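Putative NADP oxidoreductase BF3122 (Bacteroides fragilis, PDB 3D1L) is a putative oxidoreductase that probably binds NADP through a Rossmann-type N-terminal domain, although its substrate and reaction are not established. Local coordinates at residues Asp10-Leu15 and Gly33-Gln38; Gly118-Met123 and Phe139-Ser144. One frame throughout, in Å; residues are numbered along the deposited sequence.

Overall arrangement
Both contacts lie in one mixed sheet, with centres about 18 Å apart and nearest atoms about 7 Å apart, so they do not touch. Following the chain from the N terminus, contact 1 comes first: it closes a short excursion through helix 20-31 and sets strand 35-40 parallel to strand 12-16. The chain then adds parallel strands 57-59, 71-74, 97-100 and 117-122. Contact 2 closes a second excursion, this one without helix or strand, and adds strand 139-143 antiparallel to 117-122. The two loops follow in series, neither nesting nor crossing. Contact 1 belongs to the half that probably binds NADP, whereas contact 2 lies in the other half, where helix 168-198 covers one face.

Contact 1 (Asp10-Leu15 and Gly33-Gln38); sequences DTPIVL and GFRIVQ
I13 sends its CD1 obliquely against the F34 ring, 3.7 Å from CD2. With CG1 anti to the carbonyl carbon (chi1 -55°) and the chain then extended, this isoleucine carries its terminal methyl back toward F34, while T11 CB meets the same ring at its edge. Farther along, L15 CG lies 4.2 Å from I36 CG2. These branched and aromatic side chains suit a buried face, where L29 of helix 20-31 also packs on F34 and I36.

The face bearing P12 and V14 is built differently. P12 CB sits 3.9 Å from R35 NH1, giving the flat guanidinium an apolar contact over one face while the charged group stays at the exposed margin. V37 touches two neighbours: its CG1 meets P12 CB, and its CG2 presses on V14 CG2 at 3.5 Å, tighter than normal van der Waals contact.

Between the faces, the backbones bond in parallel fashion. I13 bonds through both its N and its O, the N donating to R35 O at 2.9 Å and the O accepting from V37 N at 2.9 Å. L15 N donates to Q38 O at 3.2 Å. The amide oxygen of Q38 is taken up elsewhere, by N66 N.

Chemically, then, the pairing fixes the first beta-alpha-beta crossover by backbone bonds and apolar branches; the R35 charge stays at the exposed surface, and L15 packs by a probable Rossmann-type glycine-rich turn.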
loop_
_atom_site.group_PDB
_atom_site.type_symbol
_atom_site.label_atom_id
_atom_site.label_comp_id
_atom_site.label_asym_id
_atom_site.label_seq_id
_atom_site.Cartn_x
_atom_site.Cartn_y
_atom_site.Cartn_z
ATOM N N ASP B 10 -16.313 3.903 -34.015
ATOM C CA ASP B 10 -15.905 4.783 -35.120
ATOM C C ASP B 10 -15.776 6.273 -34.743
ATOM O O ASP B 10 -15.406 7.071 -35.581
ATOM C CB ASP B 10 -16.830 4.628 -36.329
ATOM C CG ASP B 10 -16.888 3.177 -36.868
ATOM O OD1 ASP B 10 -15.933 2.379 -36.661
ATOM O OD2 ASP B 10 -17.910 2.849 -37.509
ATOM N N THR B 11 -16.065 6.630 -33.491
ATOM C CA THR B 11 -15.953 8.005 -32.986
ATOM C C THR B 11 -14.498 8.464 -33.025
ATOM O O THR B 11 -13.653 7.841 -32.377
ATOM C CB THR B 11 -16.422 8.053 -31.522
ATOM O OG1 THR B 11 -17.746 7.547 -31.440
ATOM C CG2 THR B 11 -16.380 9.463 -30.934
ATOM N N PRO B 12 -14.184 9.528 -33.803
ATOM C CA PRO B 12 -12.797 10.008 -33.721
ATOM C C PRO B 12 -12.592 10.831 -32.461
ATOM O O PRO B 12 -13.357 11.754 -32.181
ATOM C CB PRO B 12 -12.625 10.869 -34.990
ATOM C CG PRO B 12 -14.013 11.325 -35.359
ATOM C CD PRO B 12 -14.988 10.284 -34.796
ATOM N N ILE B 13 -11.560 10.482 -31.720
ATOM C CA ILE B 13 -11.291 11.088 -30.419
ATOM C C ILE B 13 -9.946 11.833 -30.434
ATOM O O ILE B 13 -8.963 11.309 -30.950
ATOM C CB ILE B 13 -11.273 9.991 -29.305
ATOM C CG1 ILE B 13 -12.597 9.185 -29.317
ATOM C CG2 ILE B 13 -10.952 10.606 -27.944
ATOM C CD1 ILE B 13 -12.621 7.979 -28.408
ATOM N N VAL B 14 -9.919 13.040 -29.858
ATOM C CA VAL B 14 -8.652 13.780 -29.585
ATOM C C VAL B 14 -8.413 13.888 -28.064
ATOM O O VAL B 14 -9.356 14.130 -27.282
ATOM C CB VAL B 14 -8.675 15.169 -30.253
ATOM C CG1 VAL B 14 -7.464 16.039 -29.844
ATOM C CG2 VAL B 14 -8.748 15.029 -31.790
ATOM N N LEU B 15 -7.165 13.669 -27.638
ATOM C CA LEU B 15 -6.804 13.896 -26.237
ATOM C C LEU B 15 -6.018 15.160 -26.126
ATOM O O LEU B 15 -5.005 15.323 -26.824
ATOM C CB LEU B 15 -5.985 12.731 -25.667
ATOM C CG LEU B 15 -6.362 11.263 -25.951
ATOM C CD1 LEU B 15 -5.624 10.485 -24.908
ATOM C CD2 LEU B 15 -7.825 10.936 -25.824
ATOM N N GLY B 33 -10.973 -0.609 -29.505
ATOM C CA GLY B 33 -11.146 -0.408 -30.934
ATOM C C GLY B 33 -11.533 0.999 -31.320
ATOM O O GLY B 33 -11.866 1.230 -32.472
ATOM N N PHE B 34 -11.485 1.939 -30.367
ATOM C CA PHE B 34 -11.751 3.355 -30.671
ATOM C C PHE B 34 -10.592 3.975 -31.433
ATOM O O PHE B 34 -9.460 3.493 -31.364
ATOM C CB PHE B 34 -12.018 4.187 -29.410
ATOM C CG PHE B 34 -13.384 3.986 -28.826
ATOM C CD1 PHE B 34 -13.627 2.952 -27.933
ATOM C CD2 PHE B 34 -14.433 4.843 -29.175
ATOM C CE1 PHE B 34 -14.901 2.754 -27.408
ATOM C CE2 PHE B 34 -15.707 4.660 -28.658
ATOM C CZ PHE B 34 -15.945 3.612 -27.771
ATOM N N ARG B 35 -10.897 5.048 -32.154
ATOM C CA ARG B 35 -9.947 5.752 -32.989
ATOM C C ARG B 35 -9.472 7.041 -32.309
ATOM O O ARG B 35 -10.200 8.023 -32.218
ATOM C CB ARG B 35 -10.579 6.050 -34.348
ATOM C CG ARG B 35 -9.647 6.719 -35.344
ATOM C CD ARG B 35 -10.223 6.598 -36.769
ATOM N NE ARG B 35 -10.004 7.804 -37.580
ATOM C CZ ARG B 35 -10.974 8.573 -38.090
ATOM N NH1 ARG B 35 -12.258 8.279 -37.899
ATOM N NH2 ARG B 35 -10.658 9.645 -38.809
ATOM N N ILE B 36 -8.242 7.008 -31.822
ATOM C CA ILE B 36 -7.616 8.189 -31.255
ATOM C C ILE B 36 -6.821 8.827 -32.381
ATOM O O ILE B 36 -5.810 8.272 -32.814
ATOM C CB ILE B 36 -6.741 7.816 -30.016
ATOM C CG1 ILE B 36 -7.658 7.291 -28.900
ATOM C CG2 ILE B 36 -5.995 9.021 -29.511
ATOM C CD1 ILE B 36 -7.234 5.996 -28.375
ATOM N N VAL B 37 -7.276 9.980 -32.868
ATOM C CA VAL B 37 -6.656 10.538 -34.064
ATOM C C VAL B 37 -5.354 11.263 -33.754
ATOM O O VAL B 37 -4.400 11.184 -34.548
ATOM C CB VAL B 37 -7.634 11.388 -34.934
ATOM C CG1 VAL B 37 -8.872 10.558 -35.286
ATOM C CG2 VAL B 37 -8.041 12.646 -34.226
ATOM N N GLN B 38 -5.309 11.953 -32.606
ATOM C CA GLN B 38 -4.086 12.593 -32.157
ATOM C C GLN B 38 -4.122 12.985 -30.702
ATOM O O GLN B 38 -5.175 13.051 -30.062
ATOM C CB GLN B 38 -3.708 13.817 -33.004
ATOM C CG GLN B 38 -4.540 15.000 -32.721
ATOM C CD GLN B 38 -3.912 16.318 -33.073
ATOM O OE1 GLN B 38 -4.414 17.330 -32.642
ATOM N NE2 GLN B 38 -2.850 16.331 -33.867
#

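Contact 2 (Gly118-Met123 and Phe139-Ser144); sequences GVFYPM and FFIEAS
F139 lays one face of its ring against P122: CB of the proline stands 3.8 Å from the ring centroid and only 10° off its normal, a CH-pi contact. The same phenylalanine turns an edge toward F120, with CE1 over the centre of that ring, centroids 4.9 Å apart and planes at 56°. This inclined edge-to-face pair fills the face of the sheet covered by helix 146-157. I141 CD1 comes obliquely to F120 CD1 at 3.5 Å, so the aromatic ring is held by two neighbours on the opposite strand.

Y121 and F140 project together from the other face of the sheet and touch obliquely through their CD2 atoms at 3.6 Å. The selenomethionine M123 borders the edge of the F140 ring with its CB and CE: a bend at chi3 (62°) folds CE back to 3.8 Å from F140 CE2, while SE makes an oblique Met-aromatic contact. Both M123 and F140 also pack on the second subunit, against its L209 and V205. E142 runs beside V119, its carboxylate held beyond the contact by a hydrogen bond from S168 OG and a salt bridge to R171.

V119 with E142 and Y121 with F140 form hydrogen-bonded pairs, each with two bonds; V119 N to E142 O, for instance, is 2.8 Å. G118, without a side chain, lets the strands close in: its CA is 3.7 Å from A143 CA and 3.1 Å from E142 O.

This antiparallel strand pair continues the otherwise parallel Rossmann-type sheet beyond 117-122, and here its M123 end approaches a bound 2-mercapto-propion aldehyde near the dimer interface.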
loop_
_atom_site.group_PDB
_atom_site.type_symbol
_atom_site.label_atom_id
_atom_site.label_comp_id
_atom_site.label_asym_id
_atom_site.label_seq_id
_atom_site.Cartn_x
_atom_site.Cartn_y
_atom_site.Cartn_z
ATOM N N GLY B 118 -19.234 18.254 -21.229
ATOM C CA GLY B 118 -19.504 17.313 -20.153
ATOM C C GLY B 118 -18.266 16.961 -19.375
ATOM O O GLY B 118 -17.208 17.547 -19.580
ATOM N N VAL B 119 -18.420 16.019 -18.448
ATOM C CA VAL B 119 -17.337 15.548 -17.606
ATOM C C VAL B 119 -17.317 14.043 -17.785
ATOM O O VAL B 119 -18.356 13.403 -17.780
ATOM C CB VAL B 119 -17.573 15.919 -16.120
ATOM C CG1 VAL B 119 -16.459 15.365 -15.221
ATOM C CG2 VAL B 119 -17.677 17.421 -15.964
ATOM N N PHE B 120 -16.129 13.498 -17.976
ATOM C CA PHE B 120 -15.912 12.094 -18.295
ATOM C C PHE B 120 -14.853 11.626 -17.286
ATOM O O PHE B 120 -13.662 11.627 -17.605
ATOM C CB PHE B 120 -15.356 12.044 -19.712
ATOM C CG PHE B 120 -15.436 10.708 -20.388
ATOM C CD1 PHE B 120 -16.657 10.081 -20.614
ATOM C CD2 PHE B 120 -14.287 10.129 -20.896
ATOM C CE1 PHE B 120 -16.726 8.867 -21.275
ATOM C CE2 PHE B 120 -14.339 8.905 -21.583
ATOM C CZ PHE B 120 -15.567 8.275 -21.778
ATOM N N TYR B 121 -15.288 11.261 -16.070
ATOM C CA TYR B 121 -14.374 11.101 -14.910
ATOM C C TYR B 121 -14.155 9.641 -14.447
ATOM O O TYR B 121 -14.980 9.103 -13.735
ATOM C CB TYR B 121 -14.906 11.924 -13.726
ATOM C CG TYR B 121 -14.108 11.818 -12.426
ATOM C CD1 TYR B 121 -12.719 12.080 -12.383
ATOM C CD2 TYR B 121 -14.760 11.552 -11.222
ATOM C CE1 TYR B 121 -12.012 12.001 -11.184
ATOM C CE2 TYR B 121 -14.076 11.496 -10.021
ATOM C CZ TYR B 121 -12.715 11.713 -10.001
ATOM O OH TYR B 121 -12.083 11.650 -8.789
ATOM N N PRO B 122 -13.073 8.991 -14.892
ATOM C CA PRO B 122 -12.762 7.681 -14.318
ATOM C C PRO B 122 -11.948 7.844 -13.031
ATOM O O PRO B 122 -10.870 8.415 -13.071
ATOM C CB PRO B 122 -11.931 7.000 -15.410
ATOM C CG PRO B 122 -11.255 8.132 -16.167
ATOM C CD PRO B 122 -12.123 9.386 -15.956
HETATM N N MSE B 123 -12.483 7.367 -11.907
HETATM C CA MSE B 123 -11.890 7.599 -10.582
HETATM C C MSE B 123 -11.068 6.383 -10.206
HETATM O O MSE B 123 -11.592 5.307 -9.929
HETATM C CB MSE B 123 -13.002 7.822 -9.545
HETATM C CG MSE B 123 -12.531 8.374 -8.210
HETATM SE SE MSE B 123 -14.007 8.642 -6.969
HETATM C CE MSE B 123 -14.560 6.792 -6.857
ATOM N N PHE B 139 -16.755 5.150 -13.239
ATOM C CA PHE B 139 -16.676 6.172 -14.273
ATOM C C PHE B 139 -17.884 7.104 -14.092
ATOM O O PHE B 139 -19.004 6.685 -14.325
ATOM C CB PHE B 139 -16.812 5.478 -15.622
ATOM C CG PHE B 139 -15.794 5.851 -16.627
ATOM C CD1 PHE B 139 -15.738 7.129 -17.156
ATOM C CD2 PHE B 139 -14.927 4.888 -17.112
ATOM C CE1 PHE B 139 -14.810 7.437 -18.126
ATOM C CE2 PHE B 139 -14.004 5.182 -18.089
ATOM C CZ PHE B 139 -13.934 6.440 -18.601
ATOM N N PHE B 140 -17.664 8.359 -13.704
ATOM C CA PHE B 140 -18.753 9.320 -13.502
ATOM C C PHE B 140 -18.926 10.278 -14.657
ATOM O O PHE B 140 -17.934 10.841 -15.168
ATOM C CB PHE B 140 -18.550 10.072 -12.201
ATOM C CG PHE B 140 -18.327 9.157 -11.047
ATOM C CD1 PHE B 140 -19.410 8.628 -10.348
ATOM C CD2 PHE B 140 -17.035 8.768 -10.693
ATOM C CE1 PHE B 140 -19.215 7.763 -9.300
ATOM C CE2 PHE B 140 -16.840 7.899 -9.658
ATOM C CZ PHE B 140 -17.930 7.397 -8.956
ATOM N N ILE B 141 -20.191 10.437 -15.071
ATOM C CA ILE B 141 -20.553 11.137 -16.311
ATOM C C ILE B 141 -21.530 12.244 -16.000
ATOM O O ILE B 141 -22.503 12.051 -15.259
ATOM C CB ILE B 141 -21.227 10.188 -17.352
ATOM C CG1 ILE B 141 -20.304 9.027 -17.782
ATOM C CG2 ILE B 141 -21.783 10.974 -18.597
ATOM C CD1 ILE B 141 -18.914 9.361 -18.065
ATOM N N GLU B 142 -21.241 13.406 -16.564
ATOM C CA GLU B 142 -22.150 14.547 -16.583
ATOM C C GLU B 142 -22.044 15.107 -18.010
ATOM O O GLU B 142 -20.977 15.004 -18.628
ATOM C CB GLU B 142 -21.676 15.582 -15.552
ATOM C CG GLU B 142 -22.778 16.365 -14.859
ATOM C CD GLU B 142 -22.217 17.477 -13.992
ATOM O OE1 GLU B 142 -20.978 17.522 -13.828
ATOM O OE2 GLU B 142 -23.002 18.303 -13.468
ATOM N N ALA B 143 -23.143 15.634 -18.560
ATOM C CA ALA B 143 -23.099 16.320 -19.859
ATOM C C ALA B 143 -24.175 17.399 -19.991
ATOM O O ALA B 143 -25.137 17.422 -19.231
ATOM C CB ALA B 143 -23.178 15.330 -21.011
ATOM N N SER B 144 -23.981 18.290 -20.965
ATOM C CA SER B 144 -24.887 19.417 -21.263
ATOM C C SER B 144 -26.287 19.028 -21.739
ATOM O O SER B 144 -27.185 19.863 -21.748
ATOM C CB SER B 144 -24.265 20.310 -22.325
ATOM O OG SER B 144 -23.917 19.514 -23.446
#